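Local coordinates for protein yeast glycogen phosphorylase (Saccharomyces cerevisiae, PDB 1YGP) that belongs to the carbohydrate phosphorylase family, as a yeast enzyme of the GT-B clan that binds pyridoxal-5'-phosphate, at residues A[115-120]-A[522-527]; A[514-519]-A[729-734]; A[528-533]-A[542-547]; A[537-542]-A[548-553]. All blocks are in the same frame, centred on the assembly; numbering follows the deposited sequence.

Contact 2 is buried, near the pyridoxal-5'-phosphate pocket, and wholly apolar, joining the start of helix 518-524 to the end of helix 724-730. The other end of helix 518-524 serves contact 1, a surface contact where a single isoleucine rests on the carbon chains of Lys523 and Gln524. Contacts 3 and 4 lie farther from the centre of the chain and share Glu542. Contact 3 sets the loop after helix 527-536 against that helix, laying a tyrosine on it in a buried setting, whereas contact 4, partly exposed, joins two parts of the same loop and adds a salt bridge to leucine packing. Lys523 ties contact 1 to contact 3 through Glu542, and Met548 of contact 4 packs on Met731.

Contact 1: A[115-120]-A[522-527]; sequences ALINMK and LKQANP
Ile117, the last residue of helix 111-117, carries the first segment's side of the packing, laying its two branches on Lys523 and Gln524 near the end of helix 518-524. The apolar contacts are two. With chi1 at -77°, Ile117 CG2 stands anti to the backbone N and meets the outer methylenes of Lys523, CG2 lying 4.0 Å from Lys523 CD; the two side chains run past one another in opposite senses. The other branch ends on Gln524, where Ile117 CD1 comes to 4.0 Å from Gln524 CA and 4.1 Å from Gln524 CB. A beta-branched residue suits this position because it offers two separate apolar arms to neighbours one residue apart.

The polar interactions lie outside this pairing. Lys523 is extended as far as CE, so its methylenes serve the isoleucine while NZ, turned at the last bond, forms a salt bridge with Glu542. Asn118 leaves the helix as the centre of an inverse gamma turn, with a weak bond of 2.8 Å from Met119 N to Ile117 O. On the other segment Asn526 takes the N-cap position of helix 527-536, and its ND2 bonds to Asn732.

The pairing of the two helix ends thus rests on close packing of methyl and methylene groups, and the charge of Lys523 is met by Glu542, outside the two segments.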
loop_
_atom_site.group_PDB
_atom_site.type_symbol
_atom_site.label_atom_id
_atom_site.label_comp_id
_atom_site.label_asym_id
_atom_site.label_seq_id
_atom_site.Cartn_x
_atom_site.Cartn_y
_atom_site.Cartn_z
ATOM N N ALA A 115 12.686 -13.565 14.820
ATOM C CA ALA A 115 12.180 -12.880 16.007
ATOM C C ALA A 115 11.849 -13.867 17.100
ATOM O O ALA A 115 12.076 -13.593 18.276
ATOM C CB ALA A 115 10.906 -12.109 15.761
ATOM N N LEU A 116 11.353 -15.046 16.752
ATOM C CA LEU A 116 11.037 -16.047 17.756
ATOM C C LEU A 116 12.271 -16.572 18.493
ATOM O O LEU A 116 12.215 -16.874 19.700
ATOM C CB LEU A 116 10.277 -17.157 17.040
ATOM C CG LEU A 116 8.781 -17.276 17.283
ATOM C CD1 LEU A 116 8.105 -15.936 17.079
ATOM C CD2 LEU A 116 8.205 -18.322 16.342
ATOM N N ILE A 117 13.380 -16.717 17.763
ATOM C CA ILE A 117 14.654 -17.168 18.314
ATOM C C ILE A 117 15.286 -16.017 19.066
ATOM O O ILE A 117 15.693 -16.228 20.200
ATOM C CB ILE A 117 15.598 -17.658 17.174
ATOM C CG1 ILE A 117 15.127 -19.036 16.767
ATOM C CG2 ILE A 117 17.064 -17.711 17.589
ATOM C CD1 ILE A 117 15.599 -19.349 15.355
ATOM N N ASN A 118 15.374 -14.794 18.556
ATOM C CA ASN A 118 16.020 -13.735 19.293
ATOM C C ASN A 118 14.970 -13.103 20.174
ATOM O O ASN A 118 14.628 -11.921 20.009
ATOM C CB ASN A 118 16.561 -12.702 18.362
ATOM C CG ASN A 118 17.601 -13.263 17.455
ATOM O OD1 ASN A 118 18.674 -13.689 17.876
ATOM N ND2 ASN A 118 17.266 -13.300 16.178
ATOM N N MET A 119 14.438 -13.869 21.131
ATOM C CA MET A 119 13.374 -13.362 21.968
ATOM C C MET A 119 13.712 -13.725 23.389
ATOM O O MET A 119 13.718 -14.911 23.732
ATOM C CB MET A 119 12.052 -13.993 21.567
ATOM C CG MET A 119 10.890 -13.207 22.136
ATOM S SD MET A 119 9.369 -14.184 22.236
ATOM C CE MET A 119 8.484 -13.612 20.828
ATOM N N LYS A 120 14.026 -12.734 24.216
ATOM C CA LYS A 120 14.301 -12.950 25.637
ATOM C C LYS A 120 13.006 -12.893 26.435
ATOM O O LYS A 120 12.107 -12.139 26.065
ATOM C CB LYS A 120 15.232 -11.871 26.195
ATOM N N LEU A 522 22.921 -21.270 11.516
ATOM C CA LEU A 522 23.003 -22.558 12.206
ATOM C C LEU A 522 21.729 -22.858 12.993
ATOM O O LEU A 522 21.092 -23.898 12.812
ATOM C CB LEU A 522 24.194 -22.591 13.169
ATOM C CG LEU A 522 24.449 -23.782 14.113
ATOM C CD1 LEU A 522 24.585 -25.054 13.333
ATOM C CD2 LEU A 522 25.756 -23.598 14.847
ATOM N N LYS A 523 21.275 -21.959 13.856
ATOM C CA LYS A 523 20.126 -22.294 14.689
ATOM C C LYS A 523 18.817 -22.200 13.933
ATOM O O LYS A 523 17.947 -23.044 14.134
ATOM C CB LYS A 523 20.074 -21.388 15.927
ATOM C CG LYS A 523 19.009 -21.876 16.870
ATOM C CD LYS A 523 19.042 -21.090 18.139
ATOM C CE LYS A 523 17.889 -21.542 19.042
ATOM N NZ LYS A 523 17.833 -22.982 19.250
ATOM N N GLN A 524 18.628 -21.215 13.063
ATOM C CA GLN A 524 17.398 -21.141 12.312
ATOM C C GLN A 524 17.403 -22.208 11.232
ATOM O O GLN A 524 16.524 -23.070 11.222
ATOM C CB GLN A 524 17.262 -19.788 11.683
ATOM C CG GLN A 524 15.867 -19.561 11.130
ATOM C CD GLN A 524 15.530 -18.090 11.132
ATOM O OE1 GLN A 524 14.926 -17.549 10.223
ATOM N NE2 GLN A 524 15.866 -17.343 12.172
ATOM N N ALA A 525 18.408 -22.176 10.355
ATOM C CA ALA A 525 18.486 -23.094 9.238
ATOM C C ALA A 525 18.681 -24.544 9.608
ATOM O O ALA A 525 18.178 -25.400 8.883
ATOM C CB ALA A 525 19.628 -22.710 8.307
ATOM N N ASN A 526 19.365 -24.863 10.717
ATOM C CA ASN A 526 19.629 -26.253 11.056
ATOM C C ASN A 526 19.433 -26.560 12.539
ATOM O O ASN A 526 20.373 -26.942 13.252
ATOM C CB ASN A 526 21.050 -26.586 10.631
ATOM C CG ASN A 526 21.328 -28.073 10.411
ATOM O OD1 ASN A 526 20.585 -28.979 10.813
ATOM N ND2 ASN A 526 22.434 -28.398 9.748
ATOM N N PRO A 527 18.200 -26.470 13.067
ATOM C CA PRO A 527 17.869 -26.744 14.459
ATOM C C PRO A 527 18.327 -28.104 14.943
ATOM O O PRO A 527 18.902 -28.207 16.022
ATOM C CB PRO A 527 16.387 -26.594 14.517
ATOM C CG PRO A 527 15.911 -26.996 13.131
ATOM C CD PRO A 527 16.964 -26.270 12.309
#

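Contact 2: A[514-519]-A[729-734]; sequences NGITPR and FVMNGG
Met731 and Ile516 meet because their torsions aim them at each other: Met731 sends CG anti to its backbone N (chi1 -171°), and Ile516 holds CG1 between its backbone N and carbonyl carbon (chi1 55°). The thioether chain is nearly straight up to the sulfur and then bends at chi3, -71°, bringing CE round beside the isoleucine. The side chains approach tip to tip, with Ile516 CD1 3.8 Å from Met731 SD, and Met731 CE packs 4.1 Å from Ile516 CG1. Pro518 supports the sulfur from the backbone side, its CA being 4.2 Å from Met731 SD. A long, unbranched, polarisable chain is well suited to bridging the gap between the two backbones.

Each segment also contains a helix end. Thr517 is the N-cap of helix 518-524, its OG1 accepting a weak bond from Arg519 N, and Pro518 fits the first turn, where no backbone N-H is needed. Helix 724-730 closes in a Schellman motif: Phe729 O accepts from Gly734 N and Asn732 N, which reach it from opposite faces of its plane, while Gly733 N bonds to Val730 O at 2.8 Å. Gly733 takes the positive phi that glycine adopts readily.

Ile516 also touches Thr724 and Lys728, both lining the pyridoxal-5'-phosphate pocket, and its side chain is about 6 Å from that ligand. The packing of Ile516, Pro518 and Met731 therefore relies on shape and exclusion of water, while Asn732 next door supplies directional bonds to Trp521 O and Asn526.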
loop_
_atom_site.group_PDB
_atom_site.type_symbol
_atom_site.label_atom_id
_atom_site.label_comp_id
_atom_site.label_asym_id
_atom_site.label_seq_id
_atom_site.Cartn_x
_atom_site.Cartn_y
_atom_site.Cartn_z
ATOM N N ASN A 514 35.124 -11.243 6.201
ATOM C CA ASN A 514 33.677 -11.352 6.339
ATOM C C ASN A 514 33.228 -12.537 7.144
ATOM O O ASN A 514 34.056 -13.374 7.504
ATOM C CB ASN A 514 33.054 -11.409 4.969
ATOM C CG ASN A 514 33.025 -10.031 4.322
ATOM O OD1 ASN A 514 32.684 -9.909 3.151
ATOM N ND2 ASN A 514 33.360 -8.896 4.924
ATOM N N GLY A 515 31.944 -12.652 7.437
ATOM C CA GLY A 515 31.488 -13.764 8.247
ATOM C C GLY A 515 29.986 -13.802 8.198
ATOM O O GLY A 515 29.392 -12.960 7.527
ATOM N N ILE A 516 29.350 -14.716 8.908
ATOM C CA ILE A 516 27.915 -14.926 8.861
ATOM C C ILE A 516 27.314 -15.106 10.266
ATOM O O ILE A 516 28.001 -15.571 11.197
ATOM C CB ILE A 516 27.570 -16.193 8.002
ATOM C CG1 ILE A 516 28.310 -17.391 8.532
ATOM C CG2 ILE A 516 27.927 -15.964 6.556
ATOM C CD1 ILE A 516 27.620 -18.633 8.053
ATOM N N THR A 517 26.028 -14.762 10.448
ATOM C CA THR A 517 25.439 -14.947 11.756
ATOM C C THR A 517 25.089 -16.408 12.085
ATOM O O THR A 517 24.386 -17.126 11.347
ATOM C CB THR A 517 24.194 -14.072 11.889
ATOM O OG1 THR A 517 23.724 -14.405 13.186
ATOM C CG2 THR A 517 23.101 -14.284 10.852
ATOM N N PRO A 518 25.501 -16.879 13.259
ATOM C CA PRO A 518 25.172 -18.196 13.758
ATOM C C PRO A 518 23.694 -18.394 13.990
ATOM O O PRO A 518 23.182 -19.495 13.778
ATOM C CB PRO A 518 25.964 -18.326 15.011
ATOM C CG PRO A 518 27.152 -17.460 14.746
ATOM C CD PRO A 518 26.518 -16.264 14.096
ATOM N N ARG A 519 22.949 -17.376 14.394
ATOM C CA ARG A 519 21.560 -17.644 14.703
ATOM C C ARG A 519 20.745 -17.936 13.462
ATOM O O ARG A 519 19.899 -18.827 13.520
ATOM C CB ARG A 519 20.917 -16.488 15.436
ATOM C CG ARG A 519 21.267 -16.401 16.915
ATOM C CD ARG A 519 22.688 -15.914 17.204
ATOM N NE ARG A 519 22.904 -14.514 16.890
ATOM C CZ ARG A 519 24.140 -13.999 16.939
ATOM N NH1 ARG A 519 25.197 -14.745 17.265
ATOM N NH2 ARG A 519 24.342 -12.710 16.655
ATOM N N PHE A 729 27.976 -23.024 4.268
ATOM C CA PHE A 729 28.065 -24.448 4.021
ATOM C C PHE A 729 28.970 -25.078 5.057
ATOM O O PHE A 729 28.614 -26.112 5.644
ATOM C CB PHE A 729 28.628 -24.732 2.661
ATOM C CG PHE A 729 27.609 -24.535 1.560
ATOM C CD1 PHE A 729 26.571 -25.456 1.396
ATOM C CD2 PHE A 729 27.689 -23.434 0.718
ATOM C CE1 PHE A 729 25.619 -25.275 0.401
ATOM C CE2 PHE A 729 26.727 -23.256 -0.277
ATOM C CZ PHE A 729 25.695 -24.171 -0.436
ATOM N N VAL A 730 30.108 -24.455 5.367
ATOM C CA VAL A 730 31.019 -25.033 6.337
ATOM C C VAL A 730 30.341 -25.152 7.693
ATOM O O VAL A 730 30.314 -26.270 8.226
ATOM C CB VAL A 730 32.291 -24.172 6.398
ATOM C CG1 VAL A 730 33.184 -24.570 7.556
ATOM C CG2 VAL A 730 33.069 -24.400 5.109
ATOM N N MET A 731 29.676 -24.100 8.210
ATOM C CA MET A 731 28.955 -24.123 9.503
ATOM C C MET A 731 27.898 -25.228 9.664
ATOM O O MET A 731 27.358 -25.497 10.738
ATOM C CB MET A 731 28.286 -22.755 9.701
ATOM C CG MET A 731 27.641 -22.432 11.056
ATOM S SD MET A 731 27.392 -20.643 11.233
ATOM C CE MET A 731 29.081 -20.131 11.422
ATOM N N ASN A 732 27.588 -25.882 8.552
ATOM C CA ASN A 732 26.584 -26.900 8.535
ATOM C C ASN A 732 27.152 -28.255 8.138
ATOM O O ASN A 732 26.397 -29.161 7.777
ATOM C CB ASN A 732 25.474 -26.409 7.586
ATOM C CG ASN A 732 24.511 -25.406 8.234
ATOM O OD1 ASN A 732 23.569 -25.778 8.933
ATOM N ND2 ASN A 732 24.648 -24.108 8.035
ATOM N N GLY A 733 28.480 -28.434 8.206
ATOM C CA GLY A 733 29.129 -29.714 7.913
ATOM C C GLY A 733 29.185 -30.098 6.437
ATOM O O GLY A 733 29.383 -31.275 6.094
ATOM N N GLY A 734 29.049 -29.148 5.523
ATOM C CA GLY A 734 29.107 -29.462 4.110
ATOM C C GLY A 734 30.553 -29.409 3.690
ATOM O O GLY A 734 31.337 -28.672 4.320
#

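Contact 3: A[528-533]-A[542-547]; sequences SLAKLI and EEYLLD
The ring of Tyr544 lies flat beneath a methyl of Ile533, and the two side chains cross at about a right angle. Ile533 CG2 stands 3.8 Å from the ring centroid and only 4° off the ring normal, a CH-pi contact over the centre of the face. The opposite face is overlain by Leu545 CG, 3.8 Å above the plane and displaced toward the rim, so the phenol is sandwiched between aliphatic groups. Its chi1 of 68° sets CG between the backbone N and the carbonyl carbon, which swings the ring across to the helix. The loop after helix 527-536 brings the chain back beside the helix, and segment 542-547 then sets off again at a slant to it, in broadly the same direction; Leu551 and Leu522 add to the packing round the tyrosine. Beyond the ring the phenol oxygen reaches the helix backbone, Tyr544 OH being 2.9 Å from Ala530 O. An alanine, with no more than a methyl group, suits a site so close to the phenol. Glu542 bends at chi2 to bring its carboxylate alongside, Glu542 OE1 resting 3.9 Å from Ala530 CB, and the same oxygen is paired with the ammonium group of Lys523.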
loop_
_atom_site.group_PDB
_atom_site.type_symbol
_atom_site.label_atom_id
_atom_site.label_comp_id
_atom_site.label_asym_id
_atom_site.label_seq_id
_atom_site.Cartn_x
_atom_site.Cartn_y
_atom_site.Cartn_z
ATOM N N SER A 528 18.129 -29.150 14.139
ATOM C CA SER A 528 18.462 -30.540 14.463
ATOM C C SER A 528 19.942 -30.685 14.798
ATOM O O SER A 528 20.283 -31.451 15.695
ATOM C CB SER A 528 18.065 -31.430 13.260
ATOM O OG SER A 528 17.668 -30.623 12.137
ATOM N N LEU A 529 20.829 -29.940 14.126
ATOM C CA LEU A 529 22.228 -29.912 14.480
ATOM C C LEU A 529 22.390 -29.008 15.691
ATOM O O LEU A 529 23.143 -29.373 16.600
ATOM C CB LEU A 529 23.084 -29.369 13.336
ATOM C CG LEU A 529 24.585 -29.137 13.571
ATOM C CD1 LEU A 529 25.243 -30.418 14.045
ATOM C CD2 LEU A 529 25.234 -28.680 12.290
ATOM N N ALA A 530 21.713 -27.861 15.793
ATOM C CA ALA A 530 21.858 -26.992 16.960
ATOM C C ALA A 530 21.503 -27.694 18.268
ATOM O O ALA A 530 22.103 -27.436 19.318
ATOM C CB ALA A 530 20.966 -25.778 16.840
ATOM N N LYS A 531 20.545 -28.626 18.210
ATOM C CA LYS A 531 20.166 -29.424 19.357
ATOM C C LYS A 531 21.301 -30.417 19.594
ATOM O O LYS A 531 21.761 -30.485 20.735
ATOM C CB LYS A 531 18.865 -30.203 19.102
ATOM N N LEU A 532 21.843 -31.123 18.583
ATOM C CA LEU A 532 22.909 -32.103 18.762
ATOM C C LEU A 532 24.086 -31.536 19.508
ATOM O O LEU A 532 24.551 -32.175 20.451
ATOM C CB LEU A 532 23.439 -32.641 17.423
ATOM C CG LEU A 532 24.551 -33.720 17.374
ATOM C CD1 LEU A 532 24.210 -34.924 18.231
ATOM C CD2 LEU A 532 24.689 -34.216 15.951
ATOM N N ILE A 533 24.531 -30.340 19.106
ATOM C CA ILE A 533 25.638 -29.636 19.742
ATOM C C ILE A 533 25.248 -29.252 21.161
ATOM O O ILE A 533 26.030 -29.488 22.083
ATOM C CB ILE A 533 25.982 -28.401 18.880
ATOM C CG1 ILE A 533 26.667 -28.887 17.640
ATOM C CG2 ILE A 533 26.899 -27.428 19.590
ATOM C CD1 ILE A 533 26.888 -27.767 16.620
ATOM N N GLU A 542 22.412 -22.677 24.682
ATOM C CA GLU A 542 22.900 -22.337 23.360
ATOM C C GLU A 542 23.974 -21.251 23.437
ATOM O O GLU A 542 24.230 -20.525 22.472
ATOM C CB GLU A 542 21.772 -21.821 22.445
ATOM C CG GLU A 542 20.459 -22.553 22.163
ATOM C CD GLU A 542 20.566 -23.833 21.359
ATOM O OE1 GLU A 542 20.520 -23.786 20.137
ATOM O OE2 GLU A 542 20.683 -24.895 21.954
ATOM N N GLU A 543 24.718 -21.154 24.545
ATOM C CA GLU A 543 25.761 -20.146 24.701
ATOM C C GLU A 543 26.850 -20.172 23.629
ATOM O O GLU A 543 27.485 -19.149 23.342
ATOM C CB GLU A 543 26.439 -20.304 26.035
ATOM N N TYR A 544 27.016 -21.339 22.978
ATOM C CA TYR A 544 27.960 -21.531 21.891
ATOM C C TYR A 544 27.631 -20.588 20.730
ATOM O O TYR A 544 28.521 -20.241 19.957
ATOM C CB TYR A 544 27.928 -23.008 21.426
ATOM C CG TYR A 544 26.670 -23.522 20.733
ATOM C CD1 TYR A 544 25.589 -23.999 21.488
ATOM C CD2 TYR A 544 26.557 -23.484 19.336
ATOM C CE1 TYR A 544 24.409 -24.421 20.851
ATOM C CE2 TYR A 544 25.381 -23.899 18.691
ATOM C CZ TYR A 544 24.314 -24.363 19.458
ATOM O OH TYR A 544 23.142 -24.741 18.840
ATOM N N LEU A 545 26.381 -20.110 20.579
ATOM C CA LEU A 545 26.040 -19.177 19.497
ATOM C C LEU A 545 26.636 -17.812 19.770
ATOM O O LEU A 545 26.982 -17.099 18.841
ATOM C CB LEU A 545 24.530 -19.094 19.360
ATOM C CG LEU A 545 23.927 -20.436 18.960
ATOM C CD1 LEU A 545 22.443 -20.473 19.223
ATOM C CD2 LEU A 545 24.276 -20.678 17.497
ATOM N N LEU A 546 26.776 -17.428 21.037
ATOM C CA LEU A 546 27.503 -16.228 21.380
ATOM C C LEU A 546 28.999 -16.515 21.370
ATOM O O LEU A 546 29.788 -15.673 20.920
ATOM C CB LEU A 546 27.122 -15.736 22.754
ATOM C CG LEU A 546 25.932 -14.821 22.916
ATOM C CD1 LEU A 546 25.248 -14.502 21.600
ATOM C CD2 LEU A 546 24.974 -15.520 23.825
ATOM N N ASP A 547 29.437 -17.684 21.852
ATOM C CA ASP A 547 30.852 -17.992 21.827
ATOM C C ASP A 547 31.161 -19.167 20.916
ATOM O O ASP A 547 31.360 -20.293 21.378
ATOM C CB ASP A 547 31.347 -18.289 23.242
ATOM C CG ASP A 547 32.860 -18.482 23.332
ATOM O OD1 ASP A 547 33.608 -17.933 22.507
ATOM O OD2 ASP A 547 33.283 -19.200 24.243
#

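Contact 4: A[537-542]-A[548-553]; sequences LNDPTE and MAKLTQ
Leu537 packs against Lys550 and Gln553 just where a Schellman motif, with Asn538 at positive phi, ends helix 527-536 and sends the chain into the loop 539-542; the 3-10 segment 548-553 comes later and packs back on the helix end. Leu537 gives up the largest area. Its methine sits over the flat face of the Gln553 amide, Leu537 CG being 3.7 Å from Gln553 CD, while Gln553 CB and CG pack on Leu537 CD1, and Leu537 CD2 lies 3.7 Å from Lys550 O. Gln553 is extended, CG anti to the backbone N, and slides past the leucine in the opposite direction; its NE2 bonds to Tyr557.

Lys550 arches over to Asp539, kinked at chi3 (-55°), and the two side chains pass at a slant. Lys550 NZ reaches Asp539 OD2 at 3.2 Å, a salt bridge with a weak hydrogen bond. The same carboxylate receives weak bonds from Tyr544 N and Glu543 N, so the lysine and the two N-H groups probably help to stabilise its negative charge. Asp539 also opens the type I turn closed by the bond from Glu542 N to Asp539 O. Within the 3-10 segment, Thr552 OG1 donates to Ala549 O at 2.9 Å, with a C=O...OG1 angle of 171°.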
loop_
_atom_site.group_PDB
_atom_site.type_symbol
_atom_site.label_atom_id
_atom_site.label_comp_id
_atom_site.label_asym_id
_atom_site.label_seq_id
_atom_site.Cartn_x
_atom_site.Cartn_y
_atom_site.Cartn_z
ATOM N N LEU A 537 27.805 -31.077 23.746
ATOM C CA LEU A 537 28.628 -30.184 24.503
ATOM C C LEU A 537 27.958 -29.781 25.797
ATOM O O LEU A 537 28.558 -29.033 26.568
ATOM C CB LEU A 537 28.955 -28.983 23.625
ATOM C CG LEU A 537 30.336 -28.976 22.965
ATOM C CD1 LEU A 537 30.605 -30.270 22.207
ATOM C CD2 LEU A 537 30.400 -27.790 22.028
ATOM N N ASN A 538 26.738 -30.271 26.075
ATOM C CA ASN A 538 26.005 -30.004 27.319
ATOM C C ASN A 538 25.845 -28.514 27.584
ATOM O O ASN A 538 26.180 -27.976 28.649
ATOM C CB ASN A 538 26.731 -30.655 28.508
ATOM C CG ASN A 538 25.919 -30.783 29.791
ATOM O OD1 ASN A 538 25.974 -31.835 30.424
ATOM N ND2 ASN A 538 25.173 -29.832 30.341
ATOM N N ASP A 539 25.291 -27.807 26.608
ATOM C CA ASP A 539 25.101 -26.382 26.735
ATOM C C ASP A 539 23.653 -25.969 26.476
ATOM O O ASP A 539 23.350 -25.357 25.455
ATOM C CB ASP A 539 26.089 -25.744 25.769
ATOM C CG ASP A 539 26.132 -24.228 25.759
ATOM O OD1 ASP A 539 25.595 -23.589 26.664
ATOM O OD2 ASP A 539 26.712 -23.692 24.822
ATOM N N PRO A 540 22.709 -26.192 27.385
ATOM C CA PRO A 540 21.279 -26.046 27.138
ATOM C C PRO A 540 20.854 -24.628 26.783
ATOM O O PRO A 540 19.804 -24.400 26.198
ATOM C CB PRO A 540 20.643 -26.535 28.403
ATOM C CG PRO A 540 21.604 -26.024 29.454
ATOM C CD PRO A 540 22.958 -26.334 28.815
ATOM N N THR A 541 21.671 -23.654 27.153
ATOM C CA THR A 541 21.404 -22.264 26.888
ATOM C C THR A 541 21.905 -21.774 25.536
ATOM O O THR A 541 21.860 -20.574 25.264
ATOM C CB THR A 541 22.021 -21.460 28.041
ATOM O OG1 THR A 541 23.142 -22.191 28.580
ATOM C CG2 THR A 541 20.953 -21.164 29.077
ATOM N N GLU A 542 22.412 -22.677 24.682
ATOM C CA GLU A 542 22.900 -22.337 23.360
ATOM C C GLU A 542 23.974 -21.251 23.437
ATOM O O GLU A 542 24.230 -20.525 22.472
ATOM C CB GLU A 542 21.772 -21.821 22.445
ATOM C CG GLU A 542 20.459 -22.553 22.163
ATOM C CD GLU A 542 20.566 -23.833 21.359
ATOM O OE1 GLU A 542 20.520 -23.786 20.137
ATOM O OE2 GLU A 542 20.683 -24.895 21.954
ATOM N N MET A 548 31.282 -18.899 19.612
ATOM C CA MET A 548 31.547 -19.954 18.641
ATOM C C MET A 548 32.849 -20.711 18.896
ATOM O O MET A 548 33.013 -21.862 18.489
ATOM C CB MET A 548 31.601 -19.391 17.223
ATOM C CG MET A 548 30.287 -19.014 16.612
ATOM S SD MET A 548 29.164 -20.411 16.720
ATOM C CE MET A 548 28.971 -20.793 15.011
ATOM N N ALA A 549 33.790 -20.096 19.612
ATOM C CA ALA A 549 35.048 -20.729 19.976
ATOM C C ALA A 549 34.866 -22.062 20.700
ATOM O O ALA A 549 35.621 -23.009 20.462
ATOM C CB ALA A 549 35.839 -19.803 20.875
ATOM N N LYS A 550 33.826 -22.212 21.518
ATOM C CA LYS A 550 33.592 -23.471 22.202
ATOM C C LYS A 550 33.360 -24.650 21.260
ATOM O O LYS A 550 33.482 -25.803 21.687
ATOM C CB LYS A 550 32.378 -23.400 23.104
ATOM C CG LYS A 550 32.420 -22.312 24.168
ATOM C CD LYS A 550 31.590 -22.663 25.402
ATOM C CE LYS A 550 30.114 -23.013 25.147
ATOM N NZ LYS A 550 29.500 -23.570 26.346
ATOM N N LEU A 551 33.067 -24.460 19.969
ATOM C CA LEU A 551 32.768 -25.604 19.126
ATOM C C LEU A 551 33.947 -26.513 18.817
ATOM O O LEU A 551 33.751 -27.663 18.407
ATOM C CB LEU A 551 32.098 -25.107 17.830
ATOM C CG LEU A 551 30.562 -25.294 17.716
ATOM C CD1 LEU A 551 29.846 -24.622 18.854
ATOM C CD2 LEU A 551 30.067 -24.659 16.433
ATOM N N THR A 552 35.171 -26.094 19.135
ATOM C CA THR A 552 36.343 -26.936 18.943
ATOM C C THR A 552 36.299 -28.200 19.815
ATOM O O THR A 552 36.913 -29.221 19.492
ATOM C CB THR A 552 37.616 -26.114 19.237
ATOM O OG1 THR A 552 37.364 -25.268 20.356
ATOM C CG2 THR A 552 38.021 -25.284 18.055
ATOM N N GLN A 553 35.503 -28.203 20.893
ATOM C CA GLN A 553 35.315 -29.370 21.741
ATOM C C GLN A 553 34.725 -30.515 20.936
ATOM O O GLN A 553 34.980 -31.679 21.264
ATOM C CB GLN A 553 34.379 -29.056 22.891
ATOM C CG GLN A 553 34.267 -30.173 23.937
ATOM C CD GLN A 553 33.223 -29.934 25.032
ATOM O OE1 GLN A 553 33.052 -28.820 25.535
ATOM N NE2 GLN A 553 32.484 -30.955 25.464
#